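Long-range contacts in protocadherin-19 isoform 1 (Danio rerio, PDB 5CO1), which mediates calcium-dependent homophilic cell adhesion, robustly when in complex with the cadherin cdh2, and is essential for early neurulation in the anterior neural plate: residues P2-E6 against L26-D30; H76-V82 against C96-V102; Y132-R138 against S167-V173; N157-R161 against M184-T188. One frame throughout, in Å; residues are numbered along the deposited sequence.

Contact 1: residues P2-E6 against L26-D30; sequences PVFDE and LNATD. With CA (calcium ion), chain H.
Phe4 and Ala28 mark the closest approach of two irregular backbones, 4.0 Å from CA to CA, whose end-to-end directions diverge by 130°. Two backbone bonds flank this point: Val3 N gives its hydrogen to Ala28 O at 2.9 Å, and Asp5 N reaches Asn27 O at 3.2 Å. Although the CB of Phe4 points away from residues 26-30, its ring turns back over Ala28 because CG sits beside the backbone N (chi1 -75°). The Ala28 methyl then lies over the middle of one ring face, CB 3.9 Å from the centroid and only 11° off the normal, a CH-pi contact. Leu26 CB comes instead to the ring edge, 4.0 Å from CE1 of Phe4. In this way the start of the chain, ahead of strand 8-14, is laid across the pole of the first cadherin beta-sandwich, with Phe4 also touching Ala84 and Cys96 of the two long central strands. Pro2 also packs on the Ala28 methyl, CB to CB 3.7 Å. Just beyond the apolar part, the carbonyl of Leu26 points to a calcium ion, with Leu26 O at 2.4 Å from the metal; two waters, Asp25 and Thr61 are its other ligands.

Contact 2: residues H76-V82 against C96-V102; sequences HIHEIDV and CKVIVNV
Asp81 and Lys97, facing each other in a non-hydrogen-bonded pair, form a salt bridge with Asp81 OD1 2.9 Å from Lys97 NZ, though the hydrogen bond within it is weak. The lysine leaves its strand with CG anti to the backbone N and then bends at both outer torsions (chi3 -56°), which brings the ammonium alongside the carboxylate. Glu79 crosses the aliphatic part of the same lysine, Glu79 CG lying 3.7 Å from Lys97 CD, while its charge stays beyond salt-bridge range. Farther along this face Ile77 and Ile99 lie side by side, Ile77 CD1 against Ile99 CG2 at 3.7 Å. The other face is mostly apolar: Val82 CG2 meets Val98 CG2 at 3.7 Å, and Ile80 CD1 leans on Val100 CG2 at 4.1 Å. There the His78 ring presents its edge to Val102 CG2. Seven backbone hydrogen bonds knit this antiparallel hairpin of the cadherin sheet. Farther out, Thr51 holds His78 ND1, Phe55 pairs edge-to-face with that ring, and strands 8-14 and 39-46 flank the hairpin. The charged groups all lie on the partly exposed face, beside Ile77 and Ile99, while the valines and Ile80 turn into the core, where the buried histidine keeps a polar partner.

Contact 3: residues Y132-R138 against S167-V173; sequences YVIALVR and SFSTLLV
At the edge of the Arg138 guanidinium, in its plane, sits the carbonyl oxygen of Ser167, while the Phe168 ring is approached obliquely by Leu136 CD2 and Arg138 NH1 and has Ser167 OG at its own edge. The ring also stacks on Phe165. These groups close one end of an antiparallel strand pair in the second cadherin beta-sandwich; the other end is broken by a classic beta bulge, in which Ile134 and Ala135 both face Leu171. Arg138 grips Ser167 O side-on with two nitrogens, NE at 3.0 Å and NH1 at 2.6 Å. NE lies nearly on the line of the C=O bond, though the N-H...O angle there is a bent 135°, whereas NH1 stands well above the carbonyl plane. Arg138 sets out fully extended at chi1 (180°), then bends at its next two torsions to carry the guanidinium there.

Between the ends, Val137 and Ser169 exchange a pair of backbone bonds. Leu136 spreads its two methyls over the neighbouring strand, CD2 on Phe168 CD2 at 3.5 Å and CD1 on Thr170 CB at 3.7 Å. At the bulge, Leu171 O accepts from Ile134 N at 2.9 Å, and Leu171 N gives to Ala135 O. Ile134 lies alongside Leu171, and past it the branch methyl CG2 of Ile134 crosses to Val173 CG1 at 3.9 Å.

Contact 4: residues N157-R161 against M184-T188; sequences NVPFR and MYNLT
Val158 and Leu187 bring the two backbones nearest, yet their CA atoms remain 8.1 Å apart and no hydrogen bond passes between the segments, so side chains alone make this contact. Phe160 and Tyr185 are at its centre as a T-shaped pair: the edge of the phenylalanine is set against the face of the tyrosine, with ring planes at 89° and centroids 5.1 Å apart. The closest edge atom, Phe160 CE1, sits above the tyrosine ring toward its rim, 3.8 Å from CG of Tyr185. The CA-CB bonds of both residues point across the gap, which brings the two rings together between the strands.

Pro159 meets the outer half of the tyrosine obliquely, bringing CD to within 3.5 Å of Tyr185 CE2 and CG close to the hydroxyl end. On the inner side, Leu187 CD2 touches both Val158 CG2 and Phe160 CD1, each at 3.9 Å, with the Phe160 side chain crossing the leucine nearly at a right angle. Leu177 touches Pro159, Phe160 and Tyr185, and Arg182 adds a cation-pi contact to the tyrosine. Strand 160-165 borders one sheet and strand 184-193 runs inside the other, and interlocking aromatic and aliphatic side chains between two facing sheets are the core packing of the cadherin beta-sandwich.

Overall arrangement
The four contacts fall into two pairs, one in each cadherin domain of an elongated chain. Contacts 1 and 2 have centres about 17 Å apart and meet directly, Phe4 CD1 lying 3.7 Å from Cys96 SG. Contacts 3 and 4 are closer, with centres about 13 Å apart, and share a sheet: Leu172 N probably hydrogen-bonds Arg161 O at 2.8 Å. Between contacts 2 and 3 the nearest atoms are about 19 Å apart, and three calcium ions occupy the junction of the domains. The Val102 end of contact 2 points there, its side chain about 8 Å from a calcium, whereas contact 1 has a separate calcium at the far end.

Contact 1: residues P2-E6 against L26-D30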
# COMPACT_ATOMS: atom_id res chain seq x y z
N PRO A 2 10.48 32.87 21.78
CA PRO A 2 9.42 32.44 20.88
C PRO A 2 8.47 31.43 21.51
O PRO A 2 8.77 30.85 22.55
CB PRO A 2 10.17 31.80 19.72
CG PRO A 2 11.52 31.47 20.26
CD PRO A 2 11.81 32.56 21.23
N VAL A 3 7.28 31.32 20.92
CA VAL A 3 6.24 30.41 21.36
C VAL A 3 5.49 30.04 20.10
O VAL A 3 5.02 30.93 19.43
CB VAL A 3 5.24 31.09 22.30
CG1 VAL A 3 4.19 30.11 22.77
CG2 VAL A 3 5.93 31.72 23.49
N PHE A 4 5.42 28.75 19.76
CA PHE A 4 4.64 28.28 18.63
C PHE A 4 3.15 28.49 18.89
O PHE A 4 2.69 28.38 20.03
CB PHE A 4 4.93 26.80 18.34
CG PHE A 4 6.26 26.56 17.68
CD1 PHE A 4 6.42 26.77 16.31
CD2 PHE A 4 7.37 26.18 18.42
CE1 PHE A 4 7.66 26.62 15.70
CE2 PHE A 4 8.62 26.01 17.81
CZ PHE A 4 8.75 26.21 16.44
N ASP A 5 2.40 28.83 17.84
CA ASP A 5 0.99 29.18 17.99
C ASP A 5 0.29 28.03 18.68
O ASP A 5 -0.49 28.23 19.59
CB ASP A 5 0.30 29.51 16.64
CG ASP A 5 0.81 30.84 16.00
OD1 ASP A 5 1.20 31.77 16.73
OD2 ASP A 5 0.78 30.99 14.75
N GLU A 6 0.59 26.83 18.25
CA GLU A 6 0.06 25.64 18.89
C GLU A 6 1.24 24.81 19.35
O GLU A 6 2.33 24.95 18.80
CB GLU A 6 -0.80 24.84 17.90
CG GLU A 6 -2.15 25.47 17.59
CD GLU A 6 -3.04 25.59 18.83
OE1 GLU A 6 -2.96 26.63 19.51
OE2 GLU A 6 -3.77 24.63 19.17
N LEU A 26 5.06 27.29 9.91
CA LEU A 26 5.03 27.44 11.36
C LEU A 26 5.35 28.87 11.76
O LEU A 26 5.97 29.62 11.01
CB LEU A 26 6.00 26.47 12.03
CG LEU A 26 5.74 24.98 11.86
CD1 LEU A 26 6.86 24.20 12.51
CD2 LEU A 26 4.43 24.55 12.50
N ASN A 27 4.94 29.23 12.96
CA ASN A 27 5.13 30.57 13.49
C ASN A 27 5.35 30.57 15.01
O ASN A 27 4.48 30.13 15.79
CB ASN A 27 3.91 31.41 13.15
CG ASN A 27 4.26 32.86 12.88
OD1 ASN A 27 4.82 33.55 13.73
ND2 ASN A 27 3.93 33.32 11.67
N ALA A 28 6.48 31.12 15.45
CA ALA A 28 6.74 31.25 16.87
C ALA A 28 7.12 32.66 17.31
O ALA A 28 7.52 32.86 18.45
CB ALA A 28 7.81 30.26 17.29
N THR A 29 6.87 33.65 16.45
CA THR A 29 7.15 35.07 16.74
C THR A 29 6.04 35.95 16.16
O THR A 29 4.94 35.47 15.93
CB THR A 29 8.50 35.49 16.14
OG1 THR A 29 8.51 35.20 14.74
CG2 THR A 29 9.65 34.75 16.79
N ASP A 30 6.30 37.26 16.04
CA ASP A 30 5.72 38.08 14.95
C ASP A 30 6.46 39.42 14.80
O ASP A 30 7.27 39.77 15.65
CB ASP A 30 4.23 38.36 15.19
CG ASP A 30 3.38 38.20 13.93
OD1 ASP A 30 3.69 38.82 12.89
OD2 ASP A 30 2.37 37.46 14.00
CA CA H . 6.38 31.28 9.28
O HOH W 1 4.43 31.83 9.65
O HOH W 2 7.48 32.44 10.99

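Contact 2: residues H76-V82 against C96-V102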
# COMPACT_ATOMS: atom_id res chain seq x y z
N HIS A 76 3.03 5.38 7.50
CA HIS A 76 1.74 6.08 7.57
C HIS A 76 1.90 7.48 8.12
O HIS A 76 1.20 8.38 7.71
CB HIS A 76 0.77 5.37 8.55
CG HIS A 76 0.36 3.98 8.14
ND1 HIS A 76 0.94 3.30 7.09
CD2 HIS A 76 -0.52 3.12 8.70
CE1 HIS A 76 0.37 2.11 6.97
NE2 HIS A 76 -0.51 1.98 7.95
N ILE A 77 2.65 7.61 9.20
CA ILE A 77 2.54 8.75 10.10
C ILE A 77 3.92 9.18 10.54
O ILE A 77 4.74 8.34 10.84
CB ILE A 77 1.72 8.40 11.34
CG1 ILE A 77 1.75 9.57 12.33
CG2 ILE A 77 2.27 7.16 12.03
CD1 ILE A 77 0.61 9.56 13.33
N HIS A 78 4.20 10.47 10.45
CA HIS A 78 5.53 11.00 10.81
C HIS A 78 5.37 11.97 11.99
O HIS A 78 4.45 12.80 12.02
CB HIS A 78 6.17 11.73 9.63
CG HIS A 78 6.49 10.84 8.48
ND1 HIS A 78 7.77 10.40 8.21
CD2 HIS A 78 5.72 10.36 7.47
CE1 HIS A 78 7.77 9.67 7.11
NE2 HIS A 78 6.54 9.64 6.63
N GLU A 79 6.24 11.82 12.99
CA GLU A 79 6.31 12.76 14.12
C GLU A 79 7.61 13.52 13.96
O GLU A 79 8.67 12.93 13.73
CB GLU A 79 6.29 12.02 15.46
CG GLU A 79 5.39 12.61 16.55
CD GLU A 79 5.12 11.63 17.69
OE1 GLU A 79 4.01 11.06 17.74
OE2 GLU A 79 6.04 11.40 18.52
N ILE A 80 7.51 14.84 13.96
CA ILE A 80 8.68 15.70 13.85
C ILE A 80 8.65 16.63 15.04
O ILE A 80 7.59 17.03 15.49
CB ILE A 80 8.66 16.53 12.55
CG1 ILE A 80 8.22 15.69 11.35
CG2 ILE A 80 10.05 17.11 12.26
CD1 ILE A 80 7.59 16.51 10.25
N ASP A 81 9.82 16.90 15.61
CA ASP A 81 9.94 17.85 16.68
C ASP A 81 10.64 19.07 16.17
O ASP A 81 11.70 18.98 15.58
CB ASP A 81 10.69 17.25 17.86
CG ASP A 81 10.02 16.00 18.41
OD1 ASP A 81 9.01 16.16 19.15
OD2 ASP A 81 10.49 14.88 18.10
N VAL A 82 10.00 20.21 16.32
CA VAL A 82 10.52 21.42 15.76
C VAL A 82 10.85 22.39 16.88
O VAL A 82 10.09 22.52 17.83
CB VAL A 82 9.50 22.03 14.79
CG1 VAL A 82 10.16 23.12 13.96
CG2 VAL A 82 8.96 20.97 13.86
N CYS A 96 7.65 22.54 19.31
CA CYS A 96 6.34 21.99 19.02
C CYS A 96 6.51 20.64 18.37
O CYS A 96 7.62 20.21 18.05
CB CYS A 96 5.55 22.91 18.08
SG CYS A 96 6.25 23.12 16.40
N LYS A 97 5.39 19.96 18.20
CA LYS A 97 5.38 18.69 17.52
C LYS A 97 4.58 18.88 16.24
O LYS A 97 3.57 19.59 16.21
CB LYS A 97 4.72 17.65 18.43
CG LYS A 97 4.75 16.23 17.89
CD LYS A 97 4.21 15.21 18.90
CE LYS A 97 4.94 15.25 20.24
NZ LYS A 97 6.43 15.13 20.10
N VAL A 98 5.08 18.32 15.14
CA VAL A 98 4.31 18.29 13.89
C VAL A 98 4.10 16.86 13.43
O VAL A 98 5.07 16.12 13.20
CB VAL A 98 5.03 19.06 12.77
CG1 VAL A 98 4.16 19.08 11.53
CG2 VAL A 98 5.33 20.48 13.23
N ILE A 99 2.83 16.45 13.42
CA ILE A 99 2.45 15.13 13.01
C ILE A 99 1.93 15.15 11.56
O ILE A 99 0.98 15.85 11.25
CB ILE A 99 1.38 14.56 13.93
CG1 ILE A 99 1.94 14.37 15.34
CG2 ILE A 99 0.85 13.23 13.42
CD1 ILE A 99 0.86 14.52 16.40
N VAL A 100 2.62 14.43 10.68
CA VAL A 100 2.24 14.34 9.29
C VAL A 100 1.62 12.98 8.97
O VAL A 100 2.30 11.95 9.05
CB VAL A 100 3.46 14.57 8.39
CG1 VAL A 100 3.16 14.18 6.96
CG2 VAL A 100 3.87 16.03 8.49
N ASN A 101 0.32 12.99 8.72
CA ASN A 101 -0.44 11.86 8.16
C ASN A 101 -0.31 11.78 6.66
O ASN A 101 -0.81 12.65 5.89
CB ASN A 101 -1.94 12.05 8.41
CG ASN A 101 -2.41 11.30 9.58
OD1 ASN A 101 -2.66 10.11 9.47
ND2 ASN A 101 -2.32 11.93 10.76
N VAL A 102 0.22 10.66 6.25
CA VAL A 102 0.42 10.40 4.88
C VAL A 102 -0.77 9.62 4.42
O VAL A 102 -0.98 8.51 4.85
CB VAL A 102 1.67 9.58 4.67
CG1 VAL A 102 1.83 9.25 3.21
CG2 VAL A 102 2.84 10.38 5.16

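Contact 3: residues Y132-R138 against S167-V173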
# COMPACT_ATOMS: atom_id res chain seq x y z
N TYR A 132 -13.66 -30.97 -5.97
CA TYR A 132 -12.33 -31.27 -5.46
C TYR A 132 -11.44 -30.04 -5.52
O TYR A 132 -11.00 -29.65 -6.60
CB TYR A 132 -11.68 -32.41 -6.23
CG TYR A 132 -10.23 -32.70 -5.82
CD1 TYR A 132 -9.94 -33.56 -4.76
CD2 TYR A 132 -9.16 -32.20 -6.57
CE1 TYR A 132 -8.62 -33.89 -4.45
CE2 TYR A 132 -7.84 -32.51 -6.26
CZ TYR A 132 -7.57 -33.35 -5.20
OH TYR A 132 -6.26 -33.62 -4.90
N VAL A 133 -11.07 -29.49 -4.37
CA VAL A 133 -10.16 -28.37 -4.38
C VAL A 133 -8.79 -28.78 -4.93
O VAL A 133 -8.05 -29.53 -4.31
CB VAL A 133 -10.07 -27.57 -3.05
CG1 VAL A 133 -11.17 -27.97 -2.06
CG2 VAL A 133 -8.67 -27.61 -2.45
N ILE A 134 -8.45 -28.20 -6.07
CA ILE A 134 -7.18 -28.48 -6.73
C ILE A 134 -6.10 -27.51 -6.24
O ILE A 134 -4.95 -27.90 -6.12
CB ILE A 134 -7.32 -28.50 -8.29
CG1 ILE A 134 -6.56 -27.35 -8.96
CG2 ILE A 134 -8.78 -28.47 -8.74
CD1 ILE A 134 -5.18 -27.73 -9.42
N ALA A 135 -6.46 -26.25 -5.97
CA ALA A 135 -5.50 -25.27 -5.41
C ALA A 135 -6.18 -24.21 -4.58
O ALA A 135 -7.41 -24.17 -4.47
CB ALA A 135 -4.69 -24.61 -6.51
N LEU A 136 -5.37 -23.37 -3.97
CA LEU A 136 -5.89 -22.19 -3.28
C LEU A 136 -5.27 -20.91 -3.86
O LEU A 136 -4.05 -20.84 -4.05
CB LEU A 136 -5.64 -22.30 -1.77
CG LEU A 136 -6.86 -22.02 -0.87
CD1 LEU A 136 -7.91 -23.12 -0.97
CD2 LEU A 136 -6.43 -21.82 0.58
N VAL A 137 -6.12 -19.94 -4.22
CA VAL A 137 -5.62 -18.61 -4.59
C VAL A 137 -5.83 -17.59 -3.48
O VAL A 137 -6.87 -17.56 -2.80
CB VAL A 137 -6.22 -18.08 -5.91
CG1 VAL A 137 -6.28 -19.18 -6.96
CG2 VAL A 137 -7.59 -17.47 -5.68
N ARG A 138 -4.78 -16.81 -3.26
CA ARG A 138 -4.83 -15.66 -2.37
C ARG A 138 -4.54 -14.38 -3.16
O ARG A 138 -3.53 -14.29 -3.88
CB ARG A 138 -3.78 -15.85 -1.28
CG ARG A 138 -3.70 -14.72 -0.27
CD ARG A 138 -3.44 -15.29 1.11
NE ARG A 138 -4.68 -15.63 1.79
CZ ARG A 138 -4.79 -16.53 2.76
NH1 ARG A 138 -5.95 -16.73 3.36
NH2 ARG A 138 -3.72 -17.24 3.11
N SER A 167 -10.95 -13.92 2.85
CA SER A 167 -9.50 -14.09 2.97
C SER A 167 -8.87 -15.15 2.05
O SER A 167 -7.65 -15.29 2.01
CB SER A 167 -9.11 -14.36 4.43
OG SER A 167 -9.41 -15.69 4.81
N PHE A 168 -9.67 -15.87 1.27
CA PHE A 168 -9.12 -16.76 0.26
C PHE A 168 -10.17 -17.35 -0.65
O PHE A 168 -11.37 -17.35 -0.35
CB PHE A 168 -8.33 -17.91 0.90
CG PHE A 168 -9.19 -18.90 1.61
CD1 PHE A 168 -9.78 -18.58 2.82
CD2 PHE A 168 -9.49 -20.12 1.03
CE1 PHE A 168 -10.62 -19.47 3.47
CE2 PHE A 168 -10.32 -21.02 1.67
CZ PHE A 168 -10.89 -20.70 2.89
N SER A 169 -9.69 -17.90 -1.75
CA SER A 169 -10.54 -18.54 -2.74
C SER A 169 -10.00 -19.93 -3.10
O SER A 169 -8.79 -20.15 -3.19
CB SER A 169 -10.60 -17.67 -4.00
OG SER A 169 -11.58 -16.67 -3.87
N THR A 170 -10.91 -20.83 -3.43
CA THR A 170 -10.50 -22.18 -3.75
C THR A 170 -10.85 -22.52 -5.19
O THR A 170 -11.96 -22.25 -5.65
CB THR A 170 -11.11 -23.19 -2.76
OG1 THR A 170 -10.62 -24.49 -3.08
CG2 THR A 170 -12.64 -23.21 -2.82
N LEU A 171 -9.86 -23.01 -5.93
CA LEU A 171 -10.06 -23.49 -7.29
C LEU A 171 -10.56 -24.94 -7.32
O LEU A 171 -9.80 -25.86 -7.01
CB LEU A 171 -8.73 -23.40 -8.03
CG LEU A 171 -8.77 -23.64 -9.54
CD1 LEU A 171 -9.70 -22.66 -10.25
CD2 LEU A 171 -7.37 -23.54 -10.11
N LEU A 172 -11.82 -25.14 -7.71
CA LEU A 172 -12.44 -26.47 -7.74
C LEU A 172 -12.52 -27.06 -9.14
O LEU A 172 -12.22 -26.38 -10.11
CB LEU A 172 -13.87 -26.39 -7.20
CG LEU A 172 -14.05 -25.63 -5.90
CD1 LEU A 172 -15.48 -25.77 -5.40
CD2 LEU A 172 -13.05 -26.12 -4.86
N VAL A 173 -13.02 -28.28 -9.25
CA VAL A 173 -13.55 -28.77 -10.52
C VAL A 173 -15.08 -28.56 -10.58
O VAL A 173 -15.76 -28.63 -9.55
CB VAL A 173 -13.17 -30.24 -10.79
CG1 VAL A 173 -11.78 -30.55 -10.24
CG2 VAL A 173 -14.20 -31.18 -10.20

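Contact 4: residues N157-R161 against M184-T188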
# COMPACT_ATOMS: atom_id res chain seq x y z
N ASN A 157 -14.68 -19.88 -20.01
CA ASN A 157 -15.40 -20.94 -19.34
C ASN A 157 -14.88 -22.35 -19.65
O ASN A 157 -14.37 -22.65 -20.73
CB ASN A 157 -16.93 -20.79 -19.50
CG ASN A 157 -17.45 -21.35 -20.80
OD1 ASN A 157 -17.00 -20.96 -21.88
ND2 ASN A 157 -18.45 -22.22 -20.71
N VAL A 158 -14.92 -23.16 -18.60
CA VAL A 158 -13.96 -24.22 -18.34
C VAL A 158 -14.51 -25.00 -17.15
O VAL A 158 -15.37 -24.52 -16.40
CB VAL A 158 -12.53 -23.70 -18.00
CG1 VAL A 158 -11.79 -23.25 -19.25
CG2 VAL A 158 -12.56 -22.58 -16.96
N PRO A 159 -14.03 -26.23 -16.97
CA PRO A 159 -14.67 -27.12 -16.05
C PRO A 159 -14.11 -26.95 -14.64
O PRO A 159 -14.07 -27.92 -13.87
CB PRO A 159 -14.31 -28.47 -16.61
CG PRO A 159 -12.92 -28.26 -17.15
CD PRO A 159 -12.86 -26.85 -17.61
N PHE A 160 -13.66 -25.74 -14.33
CA PHE A 160 -13.31 -25.39 -12.96
C PHE A 160 -14.17 -24.23 -12.50
O PHE A 160 -14.95 -23.68 -13.28
CB PHE A 160 -11.83 -25.03 -12.88
CG PHE A 160 -10.93 -26.00 -13.57
CD1 PHE A 160 -10.63 -25.85 -14.91
CD2 PHE A 160 -10.41 -27.10 -12.91
CE1 PHE A 160 -9.79 -26.74 -15.56
CE2 PHE A 160 -9.57 -27.98 -13.54
CZ PHE A 160 -9.25 -27.81 -14.87
N ARG A 161 -14.05 -23.87 -11.23
CA ARG A 161 -14.62 -22.63 -10.73
C ARG A 161 -13.86 -22.16 -9.49
O ARG A 161 -13.17 -22.94 -8.86
CB ARG A 161 -16.09 -22.82 -10.41
CG ARG A 161 -16.37 -23.97 -9.48
CD ARG A 161 -17.79 -23.90 -8.96
NE ARG A 161 -17.95 -22.85 -7.96
CZ ARG A 161 -19.08 -22.56 -7.34
NH1 ARG A 161 -20.19 -23.24 -7.62
NH2 ARG A 161 -19.12 -21.59 -6.43
N MET A 184 -4.27 -30.32 -21.19
CA MET A 184 -3.85 -29.06 -20.56
C MET A 184 -5.05 -28.13 -20.46
O MET A 184 -5.99 -28.22 -21.24
CB MET A 184 -2.76 -28.38 -21.41
CG MET A 184 -1.73 -27.57 -20.63
SD MET A 184 -0.69 -28.55 -19.52
CE MET A 184 0.77 -27.52 -19.36
N TYR A 185 -5.00 -27.20 -19.51
CA TYR A 185 -5.82 -26.00 -19.58
C TYR A 185 -4.99 -24.73 -19.39
O TYR A 185 -3.95 -24.74 -18.72
CB TYR A 185 -6.91 -26.06 -18.52
CG TYR A 185 -8.01 -27.03 -18.85
CD1 TYR A 185 -7.93 -28.35 -18.46
CD2 TYR A 185 -9.16 -26.61 -19.50
CE1 TYR A 185 -8.97 -29.24 -18.72
CE2 TYR A 185 -10.20 -27.48 -19.77
CZ TYR A 185 -10.10 -28.80 -19.38
OH TYR A 185 -11.13 -29.67 -19.66
N ASN A 186 -5.44 -23.64 -20.00
CA ASN A 186 -5.01 -22.31 -19.58
C ASN A 186 -6.12 -21.49 -18.92
O ASN A 186 -7.10 -21.07 -19.55
CB ASN A 186 -4.35 -21.56 -20.72
CG ASN A 186 -2.97 -21.07 -20.34
OD1 ASN A 186 -1.99 -21.79 -20.50
ND2 ASN A 186 -2.91 -19.90 -19.69
N LEU A 187 -5.95 -21.29 -17.62
CA LEU A 187 -6.88 -20.51 -16.81
C LEU A 187 -6.38 -19.10 -16.61
O LEU A 187 -5.20 -18.87 -16.32
CB LEU A 187 -7.01 -21.16 -15.43
CG LEU A 187 -7.57 -22.57 -15.38
CD1 LEU A 187 -8.03 -22.85 -13.96
CD2 LEU A 187 -8.71 -22.78 -16.37
N THR A 188 -7.31 -18.16 -16.59
CA THR A 188 -6.97 -16.78 -16.28
C THR A 188 -7.78 -16.34 -15.08
O THR A 188 -9.01 -16.41 -15.07
CB THR A 188 -7.27 -15.84 -17.46
OG1 THR A 188 -8.65 -15.96 -17.82
CG2 THR A 188 -6.42 -16.18 -18.68